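PDB 3N90: thylakoid lumenal 15 kDa protein 1, chloroplastic from Arabidopsis thaliana, which is of unknown function but folds as a pentapeptide-repeat protein, a right-handed quadrilateral beta helix found in the chloroplast thylakoid lumen. Local coordinates for residues 21-25 and 26-30; 41-45 and 46-50; 112-116 and 117-121. The protein carries 2 engineered substitutions. One frame throughout, in Å; residues are numbered along the deposited sequence.

Contact 1: 21-25 and 26-30; sequences KDFSG and QTLIR
A type II beta turn from Phe23 to Gln26 makes a corner of the right-handed beta-helical coil, closed by a hydrogen bond from Gln26 N to Phe23 O (3.2 Å, N-H...O angle 156°). Gly25 suits the third place of the turn, where phi is positive and a side chain would add strain. Gln26 then folds back along the turn. With CG anti to its own carbonyl carbon (chi1 -56°) and the chain extended beyond, its CG passes 3.2 Å from Phe23 O and its amide reaches the aromatic side chain. NE2 comes to the ring edge, 3.8 Å from Phe23 CD1, with the amide plane turned 69° from the ring; NE2 also makes a weak hydrogen bond to Tyr8 OH. At the other branch a water donates to both Gln26 OE1 and Ser24 O, tying the glutamine to the turn backbone.

In the pentapeptide-repeat fold the central residue of each group of five is usually a leucine or phenylalanine pointing into the coil, and Phe23 and Leu28, five apart, fill two such places on successive faces. Leu28 CD1 lies 3.9 Å from Phe23 CB, the two side chains crossing at about a right angle. Phe2, Tyr8, Phe33 and Phe43 also meet the buried ring of Phe23.

Asp22, just ahead of the phenylalanine, makes an Asx turn; an aspartate suits this place because its short carboxylate reaches the amide and hydroxyl of the serine two residues on. Its OD1 accepts from Ser24 N at 2.8 Å, nearly along the C-O axis, while Ser24 OG donates to the same oxygen on its syn side.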
ATOM      1  N   LYS A  21       9.806  10.105   5.838  1.00 17.86           N
ATOM      2  CA  LYS A  21       9.514   9.916   7.254  1.00 17.87           C
ATOM      3  C   LYS A  21       9.423   8.439   7.622  1.00 18.48           C
ATOM      4  O   LYS A  21       9.038   7.586   6.786  1.00 17.51           O
ATOM      5  CB  LYS A  21       8.282  10.694   7.714  1.00 18.60           C
ATOM      6  CG  LYS A  21       8.338  12.220   7.492  1.00 19.92           C
ATOM      7  CD  LYS A  21       9.638  12.822   8.013  1.00 24.65           C
ATOM      8  CE  LYS A  21       9.508  14.294   8.358  1.00 27.38           C
ATOM      9  NZ  LYS A  21      10.642  14.660   9.286  1.00 29.59           N
ATOM     10  N   ASP A  22       9.813   8.124   8.858  1.00 18.44           N
ATOM     11  CA  ASP A  22       9.871   6.724   9.274  1.00 18.93           C
ATOM     12  C   ASP A  22       8.695   6.336  10.158  1.00 17.83           C
ATOM     13  O   ASP A  22       8.597   6.733  11.311  1.00 17.85           O
ATOM     14  CB  ASP A  22      11.237   6.393   9.923  1.00 20.04           C
ATOM     15  CG  ASP A  22      11.458   4.894  10.110  1.00 23.45           C
ATOM     16  OD1 ASP A  22      10.471   4.124  10.137  1.00 22.40           O
ATOM     17  OD2 ASP A  22      12.640   4.475  10.233  1.00 27.80           O
ATOM     18  N   PHE A  23       7.765   5.575   9.572  1.00 16.89           N
ATOM     19  CA  PHE A  23       6.614   5.058  10.275  1.00 15.76           C
ATOM     20  C   PHE A  23       6.703   3.528  10.476  1.00 16.24           C
ATOM     21  O   PHE A  23       5.700   2.893  10.776  1.00 14.73           O
ATOM     22  CB  PHE A  23       5.344   5.354   9.470  1.00 15.59           C
ATOM     23  CG  PHE A  23       4.954   6.815   9.427  1.00 14.28           C
ATOM     24  CD1 PHE A  23       4.255   7.398  10.493  1.00 13.98           C
ATOM     25  CD2 PHE A  23       5.298   7.620   8.330  1.00 13.55           C
ATOM     26  CE1 PHE A  23       3.872   8.773  10.463  1.00 14.72           C
ATOM     27  CE2 PHE A  23       4.946   8.979   8.301  1.00 14.35           C
ATOM     28  CZ  PHE A  23       4.208   9.548   9.365  1.00 14.68           C
ATOM     29  N   SER A  24       7.888   2.958  10.305  1.00 16.59           N
ATOM     30  CA  SER A  24       8.040   1.491  10.292  1.00 17.19           C
ATOM     31  C   SER A  24       7.552   0.883  11.611  1.00 18.30           C
ATOM     32  O   SER A  24       7.818   1.422  12.692  1.00 18.27           O
ATOM     33  CB  SER A  24       9.492   1.105   9.995  1.00 18.14           C
ATOM     34  OG  SER A  24      10.343   1.733  10.937  1.00 19.39           O
ATOM     35  N   GLY A  25       6.787  -0.199  11.514  1.00 18.96           N
ATOM     36  CA  GLY A  25       6.246  -0.927  12.689  1.00 19.48           C
ATOM     37  C   GLY A  25       5.158  -0.253  13.514  1.00 19.97           C
ATOM     38  O   GLY A  25       4.695  -0.803  14.546  1.00 21.12           O
ATOM     39  N   GLN A  26       4.720   0.923  13.093  1.00 19.82           N
ATOM     40  CA  GLN A  26       3.784   1.686  13.892  0.50 19.08           C
ATOM     41  C   GLN A  26       2.356   1.269  13.682  1.00 19.58           C
ATOM     42  O   GLN A  26       1.994   0.768  12.608  1.00 19.29           O
ATOM     43  CB  GLN A  26       3.963   3.158  13.620  0.50 19.21           C
ATOM     44  CG  GLN A  26       5.408   3.565  13.887  0.50 19.33           C
ATOM     45  CD  GLN A  26       5.573   5.026  13.982  0.50 20.75           C
ATOM     46  OE1 GLN A  26       6.691   5.531  14.099  0.50 21.71           O
ATOM     47  NE2 GLN A  26       4.470   5.738  13.923  0.50 21.22           N
ATOM     48  N   THR A  27       1.541   1.481  14.718  1.00 19.73           N
ATOM     49  CA  THR A  27       0.122   1.237  14.638  1.00 19.52           C
ATOM     50  C   THR A  27      -0.538   2.464  14.078  1.00 18.00           C
ATOM     51  O   THR A  27      -0.570   3.528  14.725  1.00 18.23           O
ATOM     52  CB  THR A  27      -0.465   0.887  16.012  1.00 20.81           C
ATOM     53  OG1 THR A  27       0.247  -0.225  16.520  1.00 23.80           O
ATOM     54  CG2 THR A  27      -1.921   0.507  15.898  1.00 22.49           C
ATOM     55  N   LEU A  28      -1.034   2.326  12.838  1.00 15.73           N
ATOM     56  CA  LEU A  28      -1.662   3.410  12.103  1.00 14.87           C
ATOM     57  C   LEU A  28      -3.028   2.997  11.517  1.00 14.78           C
ATOM     58  O   LEU A  28      -3.360   3.315  10.378  1.00 12.86           O
ATOM     59  CB  LEU A  28      -0.731   3.903  10.984  1.00 14.92           C
ATOM     60  CG  LEU A  28       0.672   4.309  11.479  1.00 17.25           C
ATOM     61  CD1 LEU A  28       1.665   4.260  10.347  1.00 16.85           C
ATOM     62  CD2 LEU A  28       0.604   5.670  12.102  1.00 17.82           C
ATOM     63  N   ILE A  29      -3.819   2.315  12.330  1.00 13.49           N
ATOM     64  CA  ILE A  29      -5.119   1.846  11.893  1.00 14.47           C
ATOM     65  C   ILE A  29      -5.980   3.037  11.521  1.00 12.97           C
ATOM     66  O   ILE A  29      -6.170   3.954  12.318  1.00 13.74           O
ATOM     67  CB  ILE A  29      -5.744   0.994  13.011  1.00 13.55           C
ATOM     68  CG1 ILE A  29      -4.917  -0.296  13.197  1.00 15.52           C
ATOM     69  CG2 ILE A  29      -7.234   0.778  12.748  1.00 13.91           C
ATOM     70  CD1 ILE A  29      -5.381  -1.202  14.392  1.00 17.39           C
ATOM     71  N   ARG A  30      -6.497   3.050  10.291  1.00 12.25           N
ATOM     72  CA  ARG A  30      -7.372   4.120   9.836  1.00 11.50           C
ATOM     73  C   ARG A  30      -6.748   5.534   9.906  1.00 10.91           C
ATOM     74  O   ARG A  30      -7.455   6.514   9.906  1.00 14.18           O
ATOM     75  CB  ARG A  30      -8.736   4.062  10.554  1.00 11.01           C
ATOM     76  CG  ARG A  30      -9.503   2.775  10.142  1.00 10.93           C
ATOM     77  CD  ARG A  30     -10.725   2.609  11.026  1.00 13.43           C
ATOM     78  NE  ARG A  30     -11.553   1.469  10.612  1.00 15.92           N
ATOM     79  CZ  ARG A  30     -12.278   0.726  11.436  1.00 17.27           C
ATOM     80  NH1 ARG A  30     -12.237   0.950  12.747  1.00 16.57           N
ATOM     81  NH2 ARG A  30     -13.027  -0.264  10.945  1.00 17.71           N
TER
HETATM   82  O   HOH W   1       9.087   3.724  13.624  1.00 30.77           O

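Contact 2: 41-45 and 46-50; sequences ANFKG and AKLLG
Between Phe43 and Ala46 the backbone makes a type II beta turn, with Ala46 N donating to Phe43 O at 2.9 Å (N-H...O angle 162°) and Gly45 taking the positive phi at the third place. Overlapping its start, Asn42 OD1 accepts from Lys44 N at 3.0 Å, an Asx turn that fixes the approach to the corner.

Three side chains carry the apolar contact. Phe43 has CG anti to its carbonyl carbon (chi1 -67°), which sends the ring into the coil; Ala46 CB lies at the ring edge near its plane, and is 4.1 Å from Phe43 CB, the carbon that carries the ring. Leu48 comes from the next face of the coil at about a right angle to the phenylalanine, and its CD1 branch lies 3.8 Å from Phe43 CD1. This is the classic pentapeptide pattern, a large central residue every fifth position with a small inward alanine two places before it, as Ala46 stands before Leu48. Phe43 also meets the ring of Phe33 edge-to-face and touches the side chain of Leu63. Lys44 and Lys47 point outward, as suits long charged chains on the surface, though Lys47 CD passes 4.0 Å from Gly45 O.

The turn bond and the Asx turn take up Phe43 O and Lys44 N, and other backbone groups bond to neighbouring coils. The side chains meeting here, Phe43, Ala46 and Leu48, are apolar, so the contact rests on fit rather than on polar bonds.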
ATOM      1  N   ALA A  41       8.900   7.209   2.102  1.00 15.81           N
ATOM      2  CA  ALA A  41       8.495   7.019   3.488  1.00 14.88           C
ATOM      3  C   ALA A  41       8.678   5.555   3.822  1.00 14.19           C
ATOM      4  O   ALA A  41       8.576   4.708   2.943  1.00 14.22           O
ATOM      5  CB  ALA A  41       7.044   7.426   3.726  1.00 15.29           C
ATOM      6  N   ASN A  42       8.920   5.274   5.096  1.00 14.75           N
ATOM      7  CA  ASN A  42       9.094   3.915   5.582  1.00 14.42           C
ATOM      8  C   ASN A  42       7.883   3.441   6.380  1.00 13.98           C
ATOM      9  O   ASN A  42       7.640   3.902   7.502  1.00 13.68           O
ATOM     10  CB  ASN A  42      10.341   3.853   6.476  1.00 15.90           C
ATOM     11  CG  ASN A  42      10.767   2.422   6.808  1.00 17.15           C
ATOM     12  OD1 ASN A  42      10.104   1.455   6.450  1.00 15.41           O
ATOM     13  ND2 ASN A  42      11.893   2.307   7.518  1.00 19.27           N
ATOM     14  N   PHE A  43       7.084   2.558   5.774  1.00 13.01           N
ATOM     15  CA  PHE A  43       5.966   1.906   6.483  1.00 13.09           C
ATOM     16  C   PHE A  43       6.208   0.411   6.675  1.00 13.32           C
ATOM     17  O   PHE A  43       5.260  -0.341   6.795  1.00 12.88           O
ATOM     18  CB  PHE A  43       4.629   2.063   5.725  1.00 12.85           C
ATOM     19  CG  PHE A  43       4.103   3.499   5.662  1.00 10.77           C
ATOM     20  CD1 PHE A  43       3.387   4.036   6.732  1.00 10.31           C
ATOM     21  CD2 PHE A  43       4.344   4.295   4.550  1.00 12.38           C
ATOM     22  CE1 PHE A  43       2.873   5.329   6.705  1.00  9.79           C
ATOM     23  CE2 PHE A  43       3.847   5.633   4.509  1.00 13.17           C
ATOM     24  CZ  PHE A  43       3.114   6.136   5.606  1.00 12.64           C
ATOM     25  N   LYS A  44       7.463  -0.023   6.676  1.00 13.84           N
ATOM     26  CA  LYS A  44       7.716  -1.475   6.728  1.00 14.77           C
ATOM     27  C   LYS A  44       7.078  -2.085   7.969  1.00 14.86           C
ATOM     28  O   LYS A  44       7.289  -1.584   9.072  1.00 15.77           O
ATOM     29  CB  LYS A  44       9.221  -1.768   6.696  1.00 15.86           C
ATOM     30  CG  LYS A  44       9.547  -3.266   6.794  1.00 17.57           C
ATOM     31  CD  LYS A  44      11.001  -3.520   6.417  1.00 21.29           C
ATOM     32  CE  LYS A  44      11.236  -5.013   6.246  1.00 26.07           C
ATOM     33  NZ  LYS A  44      12.592  -5.284   5.726  1.00 29.40           N
ATOM     34  N   GLY A  45       6.254  -3.114   7.785  1.00 15.17           N
ATOM     35  CA  GLY A  45       5.549  -3.779   8.898  1.00 14.83           C
ATOM     36  C   GLY A  45       4.577  -2.933   9.684  1.00 15.56           C
ATOM     37  O   GLY A  45       4.172  -3.311  10.800  1.00 16.23           O
ATOM     38  N   ALA A  46       4.201  -1.766   9.139  1.00 15.00           N
ATOM     39  CA  ALA A  46       3.213  -0.938   9.794  1.00 14.73           C
ATOM     40  C   ALA A  46       1.825  -1.600   9.762  1.00 15.27           C
ATOM     41  O   ALA A  46       1.528  -2.429   8.888  1.00 15.07           O
ATOM     42  CB  ALA A  46       3.152   0.438   9.175  1.00 14.60           C
ATOM     43  N   LYS A  47       0.991  -1.245  10.727  1.00 15.92           N
ATOM     44  CA  LYS A  47      -0.370  -1.739  10.757  1.00 15.77           C
ATOM     45  C   LYS A  47      -1.271  -0.611  10.269  1.00 15.48           C
ATOM     46  O   LYS A  47      -1.482   0.418  10.944  1.00 16.42           O
ATOM     47  CB  LYS A  47      -0.783  -2.274  12.143  1.00 18.25           C
ATOM     48  CG  LYS A  47       0.154  -3.292  12.764  1.00 20.91           C
ATOM     49  CD  LYS A  47       0.461  -4.488  11.852  1.00 27.42           C
ATOM     50  CE  LYS A  47       1.299  -5.566  12.575  1.00 27.33           C
ATOM     51  NZ  LYS A  47       1.112  -6.906  11.925  1.00 31.67           N
ATOM     52  N   LEU A  48      -1.763  -0.789   9.042  1.00 14.00           N
ATOM     53  CA  LEU A  48      -2.481   0.271   8.344  1.00 12.14           C
ATOM     54  C   LEU A  48      -3.888  -0.180   7.903  1.00 12.73           C
ATOM     55  O   LEU A  48      -4.415   0.268   6.865  1.00 11.73           O
ATOM     56  CB  LEU A  48      -1.673   0.707   7.113  1.00 11.81           C
ATOM     57  CG  LEU A  48      -0.433   1.582   7.405  1.00 10.38           C
ATOM     58  CD1 LEU A  48       0.673   1.396   6.394  1.00 15.16           C
ATOM     59  CD2 LEU A  48      -0.918   3.027   7.450  1.00  9.69           C
ATOM     60  N   LEU A  49      -4.498  -1.067   8.684  1.00 12.42           N
ATOM     61  CA  LEU A  49      -5.838  -1.475   8.364  1.00 13.37           C
ATOM     62  C   LEU A  49      -6.741  -0.253   8.168  1.00 12.97           C
ATOM     63  O   LEU A  49      -6.826   0.608   9.048  1.00 14.19           O
ATOM     64  CB  LEU A  49      -6.403  -2.397   9.450  1.00 13.46           C
ATOM     65  CG  LEU A  49      -7.855  -2.862   9.231  1.00 17.25           C
ATOM     66  CD1 LEU A  49      -7.991  -4.318   9.692  1.00 21.31           C
ATOM     67  CD2 LEU A  49      -8.920  -1.938   9.870  1.00 20.94           C
ATOM     68  N   GLY A  50      -7.413  -0.165   7.026  1.00 11.23           N
ATOM     69  CA  GLY A  50      -8.438   0.914   6.830  1.00 12.39           C
ATOM     70  C   GLY A  50      -7.859   2.330   6.664  1.00 10.70           C
ATOM     71  O   GLY A  50      -8.612   3.311   6.573  1.00 12.86           O
TER

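Contact 3: 112-116 and 117-121; sequences VPLRD and DQRVY
Arg115 takes the N-cap position of helix 116-125, where the chain leaves the pentapeptide-repeat coil, and its side chain runs forward over the first turn to Asp117 and Gln118. Its CB starts 3.3 Å from Asp117 OD2; CG passes 3.8 Å from Gln118 OE1, and CD again lies beside Asp117 OD2. A bend at chi3 (-48°) then turns the guanidinium side-on to the carboxylate. NE donates to Asp117 OD2 at 2.8 Å and NH2 to Asp117 OD1 at 3.0 Å, both on syn lone pairs and near the guanidinium plane, so this two-bond salt bridge holds the groups nearly coplanar, 23° apart. One guanidinium face receives the Gln118 amide, stacked and offset, with Arg115 CZ 3.6 Å from Gln118 CD. The last nitrogen, NH1, bonds Gly95 O in the coil. An alanine here would remove the guanidinium and would probably leave the Asp117 carboxylate without its charged mate and Gly95 O without this donor.

The backbone is gripped as well. Gln118 OE1 accepts from Arg115 N at 2.9 Å, in the carbonyl plane on a lone pair, so the side chain three residues on satisfies the amide before the helix; glutamine suits the place because its NE2 can still donate to Met93 O. Arg115 O takes Arg119 N, and Asp116 O takes Val120 N, in the first helical bonds.

Leu114 packs against the helix, its CD2 beside Gln118 and its CB over one face of the Arg119 guanidinium, 3.5 Å from NH2. Arg119 NH1 bonds Leu141 O, while its NE donates at 2.8 Å to a water that in turn donates to Leu114 O.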
ATOM      1  N   VAL A 112      -9.578  -7.083  -3.964  1.00 21.85           N
ATOM      2  CA  VAL A 112      -9.269  -5.749  -4.423  1.00 21.00           C
ATOM      3  C   VAL A 112      -9.901  -5.682  -5.798  1.00 21.94           C
ATOM      4  O   VAL A 112      -9.485  -6.447  -6.702  1.00 21.31           O
ATOM      5  CB  VAL A 112      -7.738  -5.497  -4.499  1.00 20.56           C
ATOM      6  CG1 VAL A 112      -7.436  -4.148  -5.202  1.00 20.18           C
ATOM      7  CG2 VAL A 112      -7.140  -5.554  -3.092  1.00 19.50           C
ATOM      8  N   PRO A 113     -10.914  -4.811  -5.953  1.00 21.78           N
ATOM      9  CA  PRO A 113     -11.530  -4.652  -7.269  1.00 22.09           C
ATOM     10  C   PRO A 113     -10.481  -4.043  -8.214  1.00 21.41           C
ATOM     11  O   PRO A 113      -9.756  -3.133  -7.832  1.00 20.74           O
ATOM     12  CB  PRO A 113     -12.675  -3.659  -7.007  1.00 23.15           C
ATOM     13  CG  PRO A 113     -12.873  -3.679  -5.508  1.00 22.55           C
ATOM     14  CD  PRO A 113     -11.517  -3.908  -4.959  1.00 22.31           C
ATOM     15  N   LEU A 114     -10.364  -4.584  -9.416  1.00 19.94           N
ATOM     16  CA  LEU A 114      -9.418  -4.024 -10.368  1.00 19.71           C
ATOM     17  C   LEU A 114     -10.094  -3.904 -11.725  1.00 19.45           C
ATOM     18  O   LEU A 114     -10.903  -4.754 -12.089  1.00 20.03           O
ATOM     19  CB  LEU A 114      -8.169  -4.905 -10.505  1.00 18.83           C
ATOM     20  CG  LEU A 114      -7.187  -5.008  -9.329  1.00 18.61           C
ATOM     21  CD1 LEU A 114      -6.097  -6.075  -9.631  1.00 20.42           C
ATOM     22  CD2 LEU A 114      -6.575  -3.664  -9.024  1.00 18.18           C
ATOM     23  N   ARG A 115      -9.761  -2.851 -12.445  1.00 18.86           N
ATOM     24  CA  ARG A 115     -10.066  -2.795 -13.868  1.00 20.43           C
ATOM     25  C   ARG A 115      -9.168  -3.774 -14.617  1.00 21.13           C
ATOM     26  O   ARG A 115      -8.039  -4.080 -14.183  1.00 20.30           O
ATOM     27  CB  ARG A 115      -9.841  -1.386 -14.404  1.00 19.67           C
ATOM     28  CG  ARG A 115     -10.644  -0.286 -13.695  1.00 19.09           C
ATOM     29  CD  ARG A 115     -10.450   1.036 -14.403  1.00 17.79           C
ATOM     30  NE  ARG A 115      -9.031   1.304 -14.672  1.00 19.81           N
ATOM     31  CZ  ARG A 115      -8.233   1.963 -13.845  1.00 22.33           C
ATOM     32  NH1 ARG A 115      -8.717   2.419 -12.694  1.00 19.85           N
ATOM     33  NH2 ARG A 115      -6.951   2.175 -14.166  1.00 23.82           N
ATOM     34  N   ASP A 116      -9.679  -4.271 -15.741  1.00 22.37           N
ATOM     35  CA  ASP A 116      -8.865  -5.051 -16.671  1.00 23.37           C
ATOM     36  C   ASP A 116      -7.438  -4.524 -16.840  1.00 21.87           C
ATOM     37  O   ASP A 116      -6.488  -5.289 -16.672  1.00 21.53           O
ATOM     38  CB  ASP A 116      -9.571  -5.151 -18.031  1.00 24.23           C
ATOM     39  CG  ASP A 116     -10.847  -5.989 -17.971  1.00 28.62           C
ATOM     40  OD1 ASP A 116     -11.081  -6.690 -16.953  1.00 33.97           O
ATOM     41  OD2 ASP A 116     -11.627  -5.952 -18.959  1.00 32.49           O
ATOM     42  N   ASP A 117      -7.272  -3.234 -17.143  1.00 21.30           N
ATOM     43  CA  ASP A 117      -5.942  -2.674 -17.377  1.00 20.62           C
ATOM     44  C   ASP A 117      -4.996  -2.736 -16.168  1.00 19.48           C
ATOM     45  O   ASP A 117      -3.803  -2.946 -16.330  1.00 18.38           O
ATOM     46  CB  ASP A 117      -5.997  -1.245 -17.949  1.00 21.91           C
ATOM     47  CG  ASP A 117      -6.542  -0.209 -16.960  1.00 24.59           C
ATOM     48  OD1 ASP A 117      -5.721   0.610 -16.454  1.00 28.38           O
ATOM     49  OD2 ASP A 117      -7.777  -0.186 -16.727  1.00 27.33           O
ATOM     50  N   GLN A 118      -5.549  -2.523 -14.964  1.00 18.65           N
ATOM     51  CA  GLN A 118      -4.788  -2.646 -13.720  1.00 17.29           C
ATOM     52  C   GLN A 118      -4.382  -4.104 -13.487  1.00 16.63           C
ATOM     53  O   GLN A 118      -3.229  -4.388 -13.119  1.00 15.98           O
ATOM     54  CB  GLN A 118      -5.608  -2.167 -12.518  1.00 16.45           C
ATOM     55  CG  GLN A 118      -6.037  -0.732 -12.587  1.00 17.46           C
ATOM     56  CD  GLN A 118      -6.924  -0.344 -11.432  1.00 14.90           C
ATOM     57  OE1 GLN A 118      -7.945  -0.996 -11.149  1.00 18.75           O
ATOM     58  NE2 GLN A 118      -6.534   0.720 -10.737  1.00 16.91           N
ATOM     59  N   ARG A 119      -5.328  -5.024 -13.695  1.00 16.48           N
ATOM     60  CA  ARG A 119      -5.027  -6.448 -13.535  1.00 17.53           C
ATOM     61  C   ARG A 119      -3.963  -6.897 -14.554  1.00 16.97           C
ATOM     62  O   ARG A 119      -3.054  -7.670 -14.228  1.00 16.47           O
ATOM     63  CB  ARG A 119      -6.299  -7.302 -13.590  1.00 17.07           C
ATOM     64  CG  ARG A 119      -6.079  -8.742 -13.192  1.00 18.82           C
ATOM     65  CD  ARG A 119      -7.377  -9.538 -13.097  1.00 20.88           C
ATOM     66  NE  ARG A 119      -8.483  -8.762 -12.532  1.00 28.06           N
ATOM     67  CZ  ARG A 119      -8.857  -8.740 -11.252  1.00 32.44           C
ATOM     68  NH1 ARG A 119      -8.214  -9.445 -10.318  1.00 31.98           N
ATOM     69  NH2 ARG A 119      -9.886  -7.976 -10.900  1.00 34.88           N
ATOM     70  N   VAL A 120      -4.058  -6.382 -15.776  1.00 16.86           N
ATOM     71  CA  VAL A 120      -3.076  -6.733 -16.800  1.00 16.66           C
ATOM     72  C   VAL A 120      -1.660  -6.327 -16.395  1.00 16.90           C
ATOM     73  O   VAL A 120      -0.725  -7.128 -16.521  1.00 17.12           O
ATOM     74  CB  VAL A 120      -3.438  -6.124 -18.193  1.00 16.70           C
ATOM     75  CG1 VAL A 120      -2.297  -6.283 -19.143  1.00 18.26           C
ATOM     76  CG2 VAL A 120      -4.678  -6.808 -18.752  1.00 17.49           C
ATOM     77  N   TYR A 121      -1.496  -5.106 -15.878  1.00 16.42           N
ATOM     78  CA  TYR A 121      -0.182  -4.639 -15.492  1.00 17.09           C
ATOM     79  C   TYR A 121       0.352  -5.422 -14.281  1.00 16.75           C
ATOM     80  O   TYR A 121       1.482  -5.919 -14.257  1.00 15.56           O
ATOM     81  CB  TYR A 121      -0.144  -3.118 -15.159  1.00 18.21           C
ATOM     82  CG  TYR A 121       1.265  -2.775 -14.719  1.00 19.94           C
ATOM     83  CD1 TYR A 121       2.308  -2.725 -15.665  1.00 21.32           C
ATOM     84  CD2 TYR A 121       1.607  -2.632 -13.352  1.00 21.34           C
ATOM     85  CE1 TYR A 121       3.626  -2.492 -15.281  1.00 22.68           C
ATOM     86  CE2 TYR A 121       2.947  -2.407 -12.967  1.00 22.18           C
ATOM     87  CZ  TYR A 121       3.941  -2.331 -13.942  1.00 23.47           C
ATOM     88  OH  TYR A 121       5.256  -2.098 -13.576  1.00 23.35           O
TER
HETATM   89  O   HOH W   2     -10.147  -0.415  -9.592  1.00 21.47           O
HETATM   90  O   HOH W   3     -10.524  -7.295 -13.788  1.00 39.09           O

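Contacts 1 and 2 are the same corner in adjacent coils of the beta helix, their centres 5 Å apart. Phe23 N lies 2.7 Å from Asn42 O and Leu28 N 2.7 Å from Lys47 O, probable hydrogen bonds from coil to coil, and the rings of Phe23 and Phe43 meet with nearly parallel planes, continuing the inner column. Contact 3 is at the opposite end, where helix 116-125 follows the last coils; its centre is 27 Å from that of contact 1 and 23 Å from that of contact 2, and it touches neither. There the repeated turns give way to a helix N-terminus with a salt bridge. No ligand site links the three.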